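Local coordinates for protein PHOX (Pseudomonas fluorescens, PDB 4A9V) that catalyses the hydrolysis of phosphate monoesters as an alkaline phosphatase of the PhoX family, with a complex iron-calcium cofactor carried by a beta-propeller, at residues 65-70 and 89-94; 115-120 and 175-180; 210-215 and 371-376; 276-281 and 437-442; 283-288 and 301-306. All coordinates share one frame; numbering follows the deposited sequence. Where two conformers were deposited one is given.

Interaction 1 (65-70 and 89-94). With LI (lithium ion), chain D; FEO (mu-oxo-diiron), chain S.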
# COMPACT_ATOMS: atom_id res chain seq x y z
N GLY A 65 6.69 -13.58 5.42
CA GLY A 65 5.67 -13.81 4.41
C GLY A 65 6.17 -13.47 3.02
O GLY A 65 7.32 -13.09 2.81
N ASP A 66 5.28 -13.67 2.05
CA ASP A 66 5.61 -13.49 0.64
C ASP A 66 5.29 -12.07 0.19
O ASP A 66 4.65 -11.29 0.91
CB ASP A 66 4.84 -14.53 -0.19
CG ASP A 66 5.55 -14.91 -1.49
OD1 ASP A 66 6.55 -14.25 -1.85
OD2 ASP A 66 5.07 -15.87 -2.15
N ASN A 67 5.79 -11.71 -0.99
CA ASN A 67 5.47 -10.46 -1.65
C ASN A 67 5.41 -9.27 -0.68
O ASN A 67 4.41 -8.55 -0.61
CB ASN A 67 4.22 -10.60 -2.52
CG ASN A 67 4.48 -11.46 -3.74
OD1 ASN A 67 5.63 -11.71 -4.10
ND2 ASN A 67 3.42 -11.92 -4.39
N ASN A 68 6.55 -8.95 -0.09
CA ASN A 68 6.59 -7.87 0.89
C ASN A 68 6.34 -6.52 0.24
O ASN A 68 6.67 -6.31 -0.94
CB ASN A 68 7.90 -7.88 1.70
CG ASN A 68 9.15 -7.90 0.84
OD1 ASN A 68 9.89 -8.88 0.90
ND2 ASN A 68 9.57 -6.72 0.42
N ASP A 69 5.57 -5.70 0.94
CA ASP A 69 4.96 -4.52 0.36
C ASP A 69 5.20 -3.33 1.31
O ASP A 69 6.34 -3.07 1.69
CB ASP A 69 3.48 -4.83 0.06
CG ASP A 69 2.90 -3.98 -1.05
OD1 ASP A 69 3.36 -2.83 -1.23
OD2 ASP A 69 1.94 -4.46 -1.71
N GLY A 70 4.16 -2.64 1.74
CA GLY A 70 4.36 -1.49 2.62
C GLY A 70 4.99 -1.89 3.95
O GLY A 70 4.78 -3.00 4.43
N ASN A 89 2.80 -8.33 3.87
CA ASN A 89 2.95 -9.43 2.93
C ASN A 89 1.67 -9.54 2.13
O ASN A 89 0.62 -9.92 2.67
CB ASN A 89 3.22 -10.72 3.71
CG ASN A 89 4.51 -10.65 4.50
OD1 ASN A 89 4.51 -10.72 5.73
ND2 ASN A 89 5.63 -10.51 3.79
N GLU A 90 1.69 -9.10 0.88
CA GLU A 90 0.45 -8.80 0.18
C GLU A 90 -0.24 -10.04 -0.41
O GLU A 90 -1.45 -10.17 -0.33
CB GLU A 90 0.67 -7.75 -0.91
CG GLU A 90 -0.64 -7.23 -1.48
CD GLU A 90 -0.46 -6.25 -2.61
OE1 GLU A 90 0.38 -6.52 -3.50
OE2 GLU A 90 -1.22 -5.25 -2.66
N TYR A 91 0.52 -10.90 -1.07
CA TYR A 91 -0.06 -12.05 -1.75
C TYR A 91 1.07 -13.04 -2.01
O TYR A 91 2.16 -12.89 -1.46
CB TYR A 91 -0.83 -11.65 -3.02
CG TYR A 91 0.01 -11.14 -4.18
CD1 TYR A 91 0.54 -9.86 -4.17
CD2 TYR A 91 0.16 -11.90 -5.33
CE1 TYR A 91 1.22 -9.36 -5.27
CE2 TYR A 91 0.85 -11.41 -6.42
CZ TYR A 91 1.36 -10.14 -6.39
OH TYR A 91 2.07 -9.63 -7.46
N THR A 92 0.78 -14.09 -2.76
CA THR A 92 1.79 -15.11 -3.00
C THR A 92 1.79 -15.54 -4.46
O THR A 92 0.88 -15.23 -5.22
CB THR A 92 1.62 -16.32 -2.05
OG1 THR A 92 2.72 -17.23 -2.21
CG2 THR A 92 0.32 -17.05 -2.30
N ASN A 93 2.87 -16.19 -4.85
CA ASN A 93 3.12 -16.55 -6.24
C ASN A 93 3.07 -18.07 -6.36
O ASN A 93 3.99 -18.76 -5.92
CB ASN A 93 4.51 -16.06 -6.62
CG ASN A 93 4.73 -14.61 -6.23
OD1 ASN A 93 4.00 -13.72 -6.67
ND2 ASN A 93 5.69 -14.37 -5.35
N TYR A 94 1.93 -18.60 -6.81
CA TYR A 94 1.72 -20.04 -6.78
C TYR A 94 2.82 -20.81 -7.54
O TYR A 94 3.15 -21.93 -7.18
CB TYR A 94 0.35 -20.41 -7.36
CG TYR A 94 -0.84 -19.94 -6.54
CD1 TYR A 94 -0.74 -19.66 -5.19
CD2 TYR A 94 -2.10 -19.85 -7.12
CE1 TYR A 94 -1.85 -19.31 -4.44
CE2 TYR A 94 -3.22 -19.53 -6.37
CZ TYR A 94 -3.09 -19.31 -5.02
OH TYR A 94 -4.17 -18.95 -4.24
LI LI D . 1.68 -2.66 -2.96
FE1 FEO S . -1.29 -3.41 -3.56
FE2 FEO S . -2.62 -0.70 -5.29
O FEO S . -1.21 -1.95 -4.86
O HOH W 1 6.73 -16.81 -4.04
O HOH W 2 0.85 -3.39 -3.80
O HOH W 3 1.67 -0.97 -2.33
O HOH W 4 -1.41 -4.56 -5.51

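Interaction 2 (115-120 and 175-180). With FEO (mu-oxo-diiron), chain S.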
# COMPACT_ATOMS: atom_id res chain seq x y z
N ALA A 115 -1.07 -18.22 5.00
CA ALA A 115 0.08 -18.04 5.87
C ALA A 115 1.09 -17.05 5.29
O ALA A 115 1.87 -16.45 6.03
CB ALA A 115 0.74 -19.38 6.12
N CYS A 116 1.14 -16.96 3.96
CA CYS A 116 2.06 -16.06 3.28
C CYS A 116 1.71 -14.60 3.44
O CYS A 116 2.53 -13.75 3.10
CB CYS A 116 2.08 -16.37 1.79
SG CYS A 116 2.94 -17.87 1.30
N GLU A 117 0.44 -14.31 3.72
CA GLU A 117 -0.07 -12.94 3.68
C GLU A 117 -0.25 -12.41 5.09
O GLU A 117 -0.28 -13.18 6.05
CB GLU A 117 -1.39 -12.91 2.92
CG GLU A 117 -1.26 -13.53 1.53
CD GLU A 117 -2.45 -13.38 0.62
OE1 GLU A 117 -3.38 -12.61 0.91
OE2 GLU A 117 -2.46 -14.10 -0.40
N GLY A 118 -0.35 -11.10 5.21
CA GLY A 118 -0.53 -10.45 6.50
C GLY A 118 0.59 -9.48 6.76
O GLY A 118 0.90 -8.62 5.92
N VAL A 119 1.20 -9.60 7.94
CA VAL A 119 2.28 -8.73 8.37
C VAL A 119 3.37 -9.59 9.00
O VAL A 119 3.10 -10.59 9.66
CB VAL A 119 1.77 -7.65 9.36
CG1 VAL A 119 2.91 -6.81 9.90
CG2 VAL A 119 0.74 -6.76 8.67
N SER A 120 4.61 -9.18 8.78
CA SER A 120 5.76 -9.72 9.51
C SER A 120 6.37 -8.59 10.34
O SER A 120 6.77 -7.57 9.79
CB SER A 120 6.81 -10.22 8.52
OG SER A 120 6.31 -11.26 7.71
N THR A 175 -5.91 -11.02 8.47
CA THR A 175 -5.77 -9.92 7.55
C THR A 175 -4.90 -10.42 6.40
O THR A 175 -3.99 -11.23 6.62
CB THR A 175 -5.15 -8.70 8.27
OG1 THR A 175 -5.12 -7.57 7.40
CG2 THR A 175 -3.75 -8.98 8.78
N PHE A 176 -5.32 -10.13 5.18
CA PHE A 176 -4.65 -10.64 4.00
C PHE A 176 -4.78 -9.62 2.87
O PHE A 176 -5.45 -8.60 3.04
CB PHE A 176 -5.17 -12.04 3.60
CG PHE A 176 -6.67 -12.14 3.47
CD1 PHE A 176 -7.31 -11.71 2.32
CD2 PHE A 176 -7.44 -12.70 4.47
CE1 PHE A 176 -8.69 -11.77 2.20
CE2 PHE A 176 -8.81 -12.81 4.34
CZ PHE A 176 -9.44 -12.30 3.22
N GLN A 177 -4.03 -9.81 1.79
CA GLN A 177 -3.97 -8.82 0.71
C GLN A 177 -3.57 -7.46 1.28
O GLN A 177 -3.97 -6.40 0.79
CB GLN A 177 -5.26 -8.79 -0.11
CG GLN A 177 -5.48 -10.07 -0.92
CD GLN A 177 -4.64 -10.20 -2.20
OE1 GLN A 177 -4.66 -11.26 -2.83
NE2 GLN A 177 -4.07 -9.11 -2.67
N ASN A 178 -2.60 -7.51 2.18
CA ASN A 178 -2.04 -6.34 2.85
C ASN A 178 -1.09 -5.58 1.94
O ASN A 178 -0.02 -6.07 1.59
CB ASN A 178 -1.30 -6.76 4.10
CG ASN A 178 -2.18 -7.51 5.05
OD1 ASN A 178 -2.52 -8.67 4.79
ND2 ASN A 178 -2.71 -6.80 6.03
N CYS A 179 -1.52 -4.39 1.54
CA CYS A 179 -0.87 -3.61 0.51
C CYS A 179 0.14 -2.67 1.17
O CYS A 179 1.28 -3.06 1.40
CB CYS A 179 -1.93 -2.87 -0.30
SG CYS A 179 -1.28 -1.88 -1.64
N ALA A 180 -0.29 -1.49 1.58
CA ALA A 180 0.65 -0.59 2.24
C ALA A 180 0.13 -0.14 3.61
O ALA A 180 -0.60 -0.89 4.29
CB ALA A 180 1.02 0.57 1.31
FE1 FEO S . -1.29 -3.41 -3.56
FE2 FEO S . -2.62 -0.70 -5.29
O FEO S . -1.21 -1.95 -4.86
O HOH W 5 -4.34 -13.90 -2.21
O HOH W 2 0.85 -3.39 -3.80
O HOH W 4 -1.41 -4.56 -5.51

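Interaction 3 (210-215 and 371-376)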
# COMPACT_ATOMS: atom_id res chain seq x y z
N ASP A 210 -25.41 -9.01 -4.85
CA ASP A 210 -26.21 -7.81 -4.68
C ASP A 210 -25.40 -6.58 -5.10
O ASP A 210 -24.23 -6.69 -5.46
CB ASP A 210 -26.71 -7.70 -3.22
CG ASP A 210 -25.59 -7.48 -2.22
OD1 ASP A 210 -24.68 -6.68 -2.51
OD2 ASP A 210 -25.73 -7.93 -1.06
N PRO A 211 -26.05 -5.41 -5.17
CA PRO A 211 -25.36 -4.27 -5.74
C PRO A 211 -24.09 -3.88 -4.99
O PRO A 211 -23.12 -3.45 -5.61
CB PRO A 211 -26.42 -3.16 -5.68
CG PRO A 211 -27.71 -3.90 -5.81
CD PRO A 211 -27.51 -5.20 -5.09
N ALA A 212 -24.08 -4.02 -3.67
CA ALA A 212 -22.89 -3.66 -2.90
C ALA A 212 -21.76 -4.66 -3.14
O ALA A 212 -20.59 -4.28 -3.22
CB ALA A 212 -23.22 -3.57 -1.41
N GLN A 213 -22.11 -5.93 -3.27
CA GLN A 213 -21.13 -6.94 -3.60
C GLN A 213 -20.54 -6.72 -4.99
O GLN A 213 -19.32 -6.76 -5.17
CB GLN A 213 -21.76 -8.33 -3.49
CG GLN A 213 -22.12 -8.69 -2.06
CD GLN A 213 -23.02 -9.90 -1.95
OE1 GLN A 213 -23.75 -10.24 -2.88
NE2 GLN A 213 -23.03 -10.51 -0.77
N LYS A 214 -21.38 -6.33 -5.94
CA LYS A 214 -20.91 -6.05 -7.29
C LYS A 214 -20.00 -4.82 -7.34
O LYS A 214 -18.99 -4.83 -8.04
CB LYS A 214 -22.10 -5.86 -8.24
CG LYS A 214 -22.79 -7.17 -8.57
CD LYS A 214 -23.91 -6.99 -9.56
CE LYS A 214 -24.48 -8.34 -9.95
NZ LYS A 214 -25.65 -8.19 -10.84
N ARG A 215 -20.31 -3.79 -6.56
CA ARG A 215 -19.50 -2.58 -6.57
C ARG A 215 -18.09 -2.85 -6.05
O ARG A 215 -17.14 -2.17 -6.43
CB ARG A 215 -20.19 -1.47 -5.76
CG ARG A 215 -19.35 -0.22 -5.55
CD ARG A 215 -18.97 0.49 -6.86
NE ARG A 215 -18.20 1.71 -6.62
CZ ARG A 215 -18.73 2.88 -6.27
NH1 ARG A 215 -20.05 3.01 -6.22
NH2 ARG A 215 -17.95 3.92 -6.03
N ALA A 371 -18.74 2.11 2.05
CA ALA A 371 -18.23 3.45 1.87
C ALA A 371 -18.18 3.87 0.39
O ALA A 371 -18.42 5.03 0.08
CB ALA A 371 -16.86 3.58 2.50
N ARG A 372 -17.86 2.94 -0.51
CA ARG A 372 -17.81 3.27 -1.93
C ARG A 372 -19.17 3.81 -2.38
O ARG A 372 -19.24 4.75 -3.18
CB ARG A 372 -17.45 2.05 -2.76
CG ARG A 372 -15.98 1.67 -2.72
CD ARG A 372 -15.69 0.53 -3.69
NE ARG A 372 -14.26 0.33 -3.85
CZ ARG A 372 -13.72 -0.50 -4.73
NH1 ARG A 372 -14.48 -1.32 -5.46
NH2 ARG A 372 -12.41 -0.50 -4.89
N LEU A 373 -20.24 3.12 -1.99
CA LEU A 373 -21.58 3.50 -2.40
C LEU A 373 -21.96 4.85 -1.80
O LEU A 373 -22.60 5.66 -2.45
CB LEU A 373 -22.59 2.43 -1.98
CG LEU A 373 -22.48 1.14 -2.78
CD1 LEU A 373 -23.50 0.13 -2.26
CD2 LEU A 373 -22.71 1.38 -4.26
N ALA A 374 -21.60 5.07 -0.54
CA ALA A 374 -21.92 6.34 0.11
C ALA A 374 -21.18 7.49 -0.58
O ALA A 374 -21.74 8.57 -0.80
CB ALA A 374 -21.57 6.27 1.59
N ALA A 375 -19.92 7.26 -0.94
CA ALA A 375 -19.12 8.27 -1.61
C ALA A 375 -19.69 8.62 -3.00
O ALA A 375 -19.64 9.77 -3.42
CB ALA A 375 -17.68 7.82 -1.71
N SER A 376 -20.25 7.64 -3.69
CA SER A 376 -20.93 7.93 -4.95
C SER A 376 -22.16 8.81 -4.72
O SER A 376 -22.41 9.73 -5.49
CB SER A 376 -21.33 6.64 -5.67
OG SER A 376 -20.19 5.95 -6.15

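Interaction 4 (276-281 and 437-442). With LI (lithium ion), chain C.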
# COMPACT_ATOMS: atom_id res chain seq x y z
N ALA A 276 -1.99 7.58 5.40
CA ALA A 276 -1.01 8.65 5.61
C ALA A 276 -1.42 9.50 6.80
O ALA A 276 -2.47 10.15 6.77
CB ALA A 276 -0.89 9.52 4.37
N LEU A 277 -0.60 9.50 7.85
CA LEU A 277 -0.93 10.23 9.08
C LEU A 277 -0.57 11.70 8.98
O LEU A 277 0.52 12.06 8.55
CB LEU A 277 -0.19 9.60 10.27
CG LEU A 277 -0.96 8.54 11.05
CD1 LEU A 277 -2.09 9.15 11.86
CD2 LEU A 277 -1.47 7.43 10.15
N ALA A 278 -1.44 12.53 9.55
CA ALA A 278 -1.18 13.93 9.78
C ALA A 278 -1.92 14.33 11.06
O ALA A 278 -2.52 13.49 11.72
CB ALA A 278 -1.65 14.76 8.59
N GLU A 279 -1.90 15.61 11.37
CA GLU A 279 -2.51 16.09 12.59
C GLU A 279 -3.14 17.44 12.29
O GLU A 279 -2.54 18.27 11.61
CB GLU A 279 -1.44 16.22 13.69
CG GLU A 279 -1.95 16.58 15.08
CD GLU A 279 -0.88 16.52 16.17
OE1 GLU A 279 0.28 16.15 15.89
OE2 GLU A 279 -1.22 16.75 17.35
N THR A 280 -4.36 17.66 12.78
CA THR A 280 -4.98 18.98 12.67
C THR A 280 -4.25 20.00 13.55
O THR A 280 -3.50 19.63 14.46
CB THR A 280 -6.46 18.96 13.10
OG1 THR A 280 -6.52 18.74 14.51
CG2 THR A 280 -7.24 17.89 12.36
N ASP A 281 -4.49 21.28 13.31
CA ASP A 281 -3.88 22.30 14.14
C ASP A 281 -4.31 22.15 15.61
O ASP A 281 -3.52 22.42 16.51
CB ASP A 281 -4.24 23.69 13.64
CG ASP A 281 -3.47 24.08 12.39
OD1 ASP A 281 -2.71 23.27 11.83
OD2 ASP A 281 -3.61 25.26 11.98
N ASP A 437 -3.07 25.62 5.80
CA ASP A 437 -2.13 24.59 6.25
C ASP A 437 -2.62 23.86 7.49
O ASP A 437 -1.83 23.26 8.23
CB ASP A 437 -0.73 25.18 6.44
CG ASP A 437 -0.15 25.73 5.15
OD1 ASP A 437 -0.14 24.98 4.15
OD2 ASP A 437 0.22 26.92 5.12
N ASP A 438 -3.94 23.80 7.66
CA ASP A 438 -4.57 23.04 8.73
C ASP A 438 -5.25 21.82 8.13
O ASP A 438 -6.14 21.95 7.28
CB ASP A 438 -5.61 23.91 9.45
CG ASP A 438 -6.20 23.24 10.67
OD1 ASP A 438 -5.92 22.04 10.91
OD2 ASP A 438 -6.98 23.90 11.38
N HIS A 439 -4.82 20.63 8.53
CA HIS A 439 -5.42 19.40 8.03
C HIS A 439 -6.84 19.19 8.48
O HIS A 439 -7.54 18.33 7.94
CB HIS A 439 -4.56 18.19 8.38
CG HIS A 439 -3.26 18.14 7.63
ND1 HIS A 439 -3.18 17.75 6.34
CD2 HIS A 439 -1.98 18.52 8.02
CE1 HIS A 439 -1.91 17.87 5.92
NE2 HIS A 439 -1.18 18.33 6.95
N ALA A 440 -7.35 20.05 9.37
CA ALA A 440 -8.78 20.05 9.67
C ALA A 440 -9.63 20.64 8.55
O ALA A 440 -10.85 20.49 8.58
CB ALA A 440 -9.05 20.79 10.98
N SER A 441 -9.04 21.44 7.67
CA SER A 441 -9.82 22.15 6.67
C SER A 441 -10.55 21.20 5.74
O SER A 441 -10.07 20.11 5.41
CB SER A 441 -8.92 23.08 5.86
OG SER A 441 -8.39 24.08 6.70
N LYS A 442 -11.65 21.69 5.18
CA LYS A 442 -12.48 20.91 4.30
C LYS A 442 -12.32 21.31 2.84
O LYS A 442 -12.96 20.72 1.97
CB LYS A 442 -13.94 21.00 4.75
CG LYS A 442 -14.15 20.24 6.06
CD LYS A 442 -15.53 20.40 6.67
CE LYS A 442 -15.50 20.03 8.14
NZ LYS A 442 -16.86 19.90 8.74
LI LI C . -0.22 17.98 16.09
O HOH W 6 -2.68 20.76 10.50
O HOH W 7 -0.71 20.09 14.72
O HOH W 8 -0.72 23.94 10.33
O HOH W 9 0.82 18.64 18.27

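Interaction 5 (283-288 and 301-306)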
# COMPACT_ATOMS: atom_id res chain seq x y z
N GLY A 283 -4.89 19.29 17.04
CA GLY A 283 -4.24 18.13 17.63
C GLY A 283 -4.91 16.78 17.38
O GLY A 283 -4.52 15.79 17.99
N ARG A 284 -5.90 16.73 16.50
CA ARG A 284 -6.58 15.49 16.18
C ARG A 284 -5.86 14.74 15.07
O ARG A 284 -5.18 15.34 14.25
CB ARG A 284 -8.03 15.79 15.79
CG ARG A 284 -8.80 16.42 16.93
CD ARG A 284 -10.22 16.81 16.56
NE ARG A 284 -10.27 17.84 15.53
CZ ARG A 284 -11.13 17.78 14.51
NH1 ARG A 284 -11.91 16.71 14.38
NH2 ARG A 284 -11.18 18.74 13.61
N ALA A 285 -6.02 13.42 15.06
CA ALA A 285 -5.39 12.60 14.04
C ALA A 285 -6.12 12.71 12.71
O ALA A 285 -7.35 12.75 12.67
CB ALA A 285 -5.33 11.15 14.49
N VAL A 286 -5.34 12.71 11.64
CA VAL A 286 -5.86 12.70 10.28
C VAL A 286 -5.21 11.54 9.54
O VAL A 286 -4.00 11.31 9.66
CB VAL A 286 -5.54 14.04 9.57
CG1 VAL A 286 -6.02 14.03 8.12
CG2 VAL A 286 -6.15 15.20 10.34
N VAL A 287 -6.02 10.80 8.80
CA VAL A 287 -5.53 9.68 8.00
C VAL A 287 -6.05 9.81 6.57
O VAL A 287 -7.25 9.70 6.34
CB VAL A 287 -5.96 8.32 8.58
CG1 VAL A 287 -5.27 7.19 7.83
CG2 VAL A 287 -5.70 8.24 10.08
N TYR A 288 -5.16 10.12 5.63
CA TYR A 288 -5.53 10.16 4.21
C TYR A 288 -5.38 8.77 3.59
O TYR A 288 -4.41 8.07 3.87
CB TYR A 288 -4.64 11.16 3.45
CG TYR A 288 -4.79 12.60 3.88
CD1 TYR A 288 -5.86 13.36 3.44
CD2 TYR A 288 -3.81 13.22 4.64
CE1 TYR A 288 -5.97 14.70 3.78
CE2 TYR A 288 -3.91 14.55 5.00
CZ TYR A 288 -4.98 15.30 4.54
OH TYR A 288 -5.11 16.63 4.88
N PHE A 301 -9.89 10.50 7.02
CA PHE A 301 -10.50 10.33 8.33
C PHE A 301 -9.90 11.35 9.29
O PHE A 301 -8.69 11.56 9.31
CB PHE A 301 -10.23 8.92 8.85
CG PHE A 301 -10.75 8.69 10.25
CD1 PHE A 301 -12.08 8.41 10.48
CD2 PHE A 301 -9.89 8.77 11.34
CE1 PHE A 301 -12.56 8.24 11.76
CE2 PHE A 301 -10.36 8.55 12.62
CZ PHE A 301 -11.69 8.28 12.83
N VAL A 302 -10.75 11.97 10.10
CA VAL A 302 -10.30 12.88 11.14
C VAL A 302 -10.87 12.42 12.48
O VAL A 302 -12.08 12.25 12.62
CB VAL A 302 -10.74 14.33 10.88
CG1 VAL A 302 -10.20 15.25 11.96
CG2 VAL A 302 -10.30 14.78 9.49
N SER A 303 -10.00 12.16 13.46
CA SER A 303 -10.46 11.62 14.73
C SER A 303 -11.30 12.63 15.50
O SER A 303 -11.14 13.84 15.36
CB SER A 303 -9.28 11.14 15.58
OG SER A 303 -8.46 12.20 16.03
N ARG A 304 -12.13 12.10 16.38
CA ARG A 304 -12.87 12.92 17.34
C ARG A 304 -11.93 13.52 18.38
O ARG A 304 -12.03 14.70 18.70
CB ARG A 304 -13.91 12.05 18.05
CG ARG A 304 -14.76 12.77 19.08
CD ARG A 304 -15.56 11.80 19.94
NE ARG A 304 -14.67 10.96 20.74
CZ ARG A 304 -15.05 9.87 21.39
NH1 ARG A 304 -16.29 9.41 21.28
NH2 ARG A 304 -14.16 9.19 22.09
N ASP A 305 -11.04 12.69 18.92
CA ASP A 305 -10.21 13.06 20.05
C ASP A 305 -8.86 13.60 19.59
O ASP A 305 -8.32 13.21 18.55
CB ASP A 305 -10.00 11.85 20.95
CG ASP A 305 -11.30 11.22 21.39
OD1 ASP A 305 -12.25 11.96 21.72
OD2 ASP A 305 -11.36 9.97 21.44
N LYS A 306 -8.30 14.47 20.41
CA LYS A 306 -6.92 14.88 20.25
C LYS A 306 -5.98 13.71 20.54
O LYS A 306 -6.23 12.92 21.46
CB LYS A 306 -6.60 16.06 21.18
CG LYS A 306 -7.37 17.32 20.84
CD LYS A 306 -7.08 18.43 21.83
CE LYS A 306 -7.84 19.69 21.47
NZ LYS A 306 -8.99 19.44 20.55

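Interaction 1 (65-70 and 89-94)
Thr92 and Asp66 make the shortest hydrogen bond between segments 65-70 and 89-94: Thr92 OG1 donates to Asp66 OD2 over 2.7 Å and uses the anti lone pair of that oxygen. A water that donates to Asp66 OD2 and accepts from Asn93 ND2 ties the same carboxylate to the next residue. Asn93 in turn pairs reciprocally with Asn67. Asn93 ND2 gives to Asn67 OD1 at 2.9 Å, and Asn67 ND2 returns a bond to Asn93 OD1 at 3.0 Å, although the amide planes are twisted 58° apart and neither donor lies in the plane of the carbonyl it meets. Glu90 N reaches the backbone oxygen Asn67 O at 3.1 Å, and the side-chain nitrogen Asn89 ND2 donates to Asp66 O, while Asn89 OD1 is taken up by Ser120. These bonds join the loop leading into strand 68-76 to the loop leaving strand 82-89, beside the antiparallel non-hydrogen-bonded pair Asn68-Asn89; the strands are neighbours in a four-stranded propeller blade whose end carries two cofactor acids. Glu90, with CG anti to the backbone N (chi1 -169°) and an extended chain, sets OE2 2.0 Å from FE1 of the mu-oxo-diiron group, alongside Cys179 and Glu194. Asp69 chelates a lithium ion through both oxygens, with Thr534 bonded to OD1. Farther out, Asn67 ND2 sits over the centre of the Tyr91 ring, 3.1 Å above its plane.

Interaction 2 (115-120 and 175-180)
The Glu117 carboxylate and the Phe176 ring stand at 66° to each other, and Glu117 OE1 approaches the aromatic residue obliquely, touching Phe176 CB at 3.3 Å, while the ring leads away to meet His246. The contact lies where two propeller sheets adjoin: strand 118-127 starts in one and strand 178-183 is an outermost strand of the next. A single direct hydrogen bond spans the junction, from Gln177 N to Glu117 OE1 at 3.0 Å, met on the anti side and somewhat out of the carboxylate plane. Because the Gln177 chain folds at CG (chi2 -77°), its OE1 comes round to a water that also donates to Glu117 OE2, so both carboxylate oxygens are held in this buried place. Beside this polar grip Gly118 passes close to segment 175-180, with its CA 3.2 Å from Asn178 OD1. Its backbone angles would jam a side chain against the preceding carbonyl oxygen. Asn178 is kept in place by its ND2, which donates at 2.9 Å to Thr175 OG1 and also bonds Thr191; Thr175 OG1 itself is paired with Glu193. Next to Asn178, Cys179 reaches the cofactor, its SG 2.5 Å from FE1 of the mu-oxo-diiron group.

Interaction 3 (210-215 and 371-376)
Arg215 reaches Ser376 through two turns of its chain: CG leaves anti to the backbone N (chi1 172°), and a bend at the next bond (chi2 62°) swings the guanidinium across the facing helix. There it grips one atom end-on, with NH1 at 2.9 Å and NH2 at 3.0 Å from Ser376 OG, which lies near the guanidinium plane. The two bonds keep the NH1/NH2 end on the hydroxyl, while Arg372 CB, about 3.7 Å above one face and off toward its rim, and the salt bridge of NE to Glu296 limit how the plane can turn. In return, the extended chain of Arg372 carries NH1 to the carbonyl oxygen Arg215 O at 3.0 Å, near the plane of its own guanidinium. Both cations thus have acidic partners, Glu296 for Arg215 and Asp291 and Glu293 for Arg372, which probably offset the closeness of like charges. Apolar contact lies along the flank, where Leu373 CD1, in one of two conformers, meets Ala212 CB at 3.8 Å and Leu373 CD2 lies against the aliphatic Arg215 CG at 3.9 Å. A capping box between Asp210 and Gln213 closes the start of the first helix. The short segments 211-215 and 371-376 cross almost perpendicularly, at 94° with axes 10.1 Å apart, on the outside of the propeller, and Arg215, Ala375 and Ser376 all touch Phe297 of strand 296-303.

Interaction 4 (276-281 and 437-442)
Asp281 and Asp438 meet where the end of strand 276-279 runs into the type I turn 438-441, which links strands 428-434 and 443-451 of the same antiparallel sheet. The hydrogen bonds centre on Asp438 OD1, which takes Asp281 N at 2.9 Å across the contact and Ala440 N at 2.9 Å within its own segment, the latter an Asx turn. The two donors arrive from opposite faces of the carboxylate plane. An alanine at Asp438 would leave both backbone N-H groups without this acceptor and would probably let the turn drift from the strand end. As for charge, the Asp281 and Asp438 carboxylates lie stacked, planes 1° apart and CG to CG 3.3 Å, a closeness likely to raise the proton affinity of one of them. Water mediates as well: one molecule accepts from His439 N and lies within bonding distance of Glu279 O and Asp281 OD1. Of the nonpolar contacts, Thr280 CG2 rests on Ala440 CB at 3.7 Å. His439, its ND1 hydrogen-bonded to Tyr288 OH, offers a ring face to Ala278 in a CH-pi contact, with the Ala278 CB 3.8 Å from the centroid of the His439 ring and only 8° off the normal.

Interaction 5 (283-288 and 301-306)
Arg284 NH1 donates to Ser303 O at 3.1 Å, and one face of the same guanidinium lies over Val302 CG1, 3.3 Å from Arg284 NH1. Ala285 N bonds to the hydroxyl Ser303 OG at 2.9 Å rather than to a backbone carbonyl. This hydroxyl donates onward to Asp305 O at 2.7 Å, so the serine braces the corner the chain turns at 304-305. Regular pairing follows inward: Ser303 N meets Ala285 O at 2.8 Å, and Val287 and Phe301 exchange two bonds between their backbones. Val286 and Val302 lie on one side of the sheet, Val287 and Phe301 on the other. What positions the arginine is a bend at CD (chi3 -63°) together with a salt bridge from its NE to Asp282, while Thr280 OG1 accepts from its backbone N. A leucine at Arg284 would probably leave Asp282 without its cationic mate, Ser303 O without this donor and Val302 CG1 without the guanidinium lying against it. Farther out, Arg304 grips Asp305 side-on in a salt bridge at the corner. The whole is an antiparallel beta hairpin of strands 284-290 and 296-303, the kind of unit from which propeller sheets are built.

Interactions 1 and 2 form the buried pair. Strand 118-127 of interaction 2 lies beside strand 82-89 in the blade of interaction 1, and interaction 2 goes on to the next sheet; between them they bring Glu90 and Cys179 to the same iron, and amides, carboxylates and ordered waters dominate. Interactions 4 and 5 likewise adjoin, about 8 Å between centres, since strands 276-279 and 284-290 are sheet neighbours, but they are partly exposed. Interaction 4 packs a turn against the end of an outermost strand, whereas interaction 5 is strand pairing within the sheet. Interaction 3 is the surface contact, joining helices by arginine side chains; its helix 371-377 touches strand 296-303, which supplies one side of interaction 5.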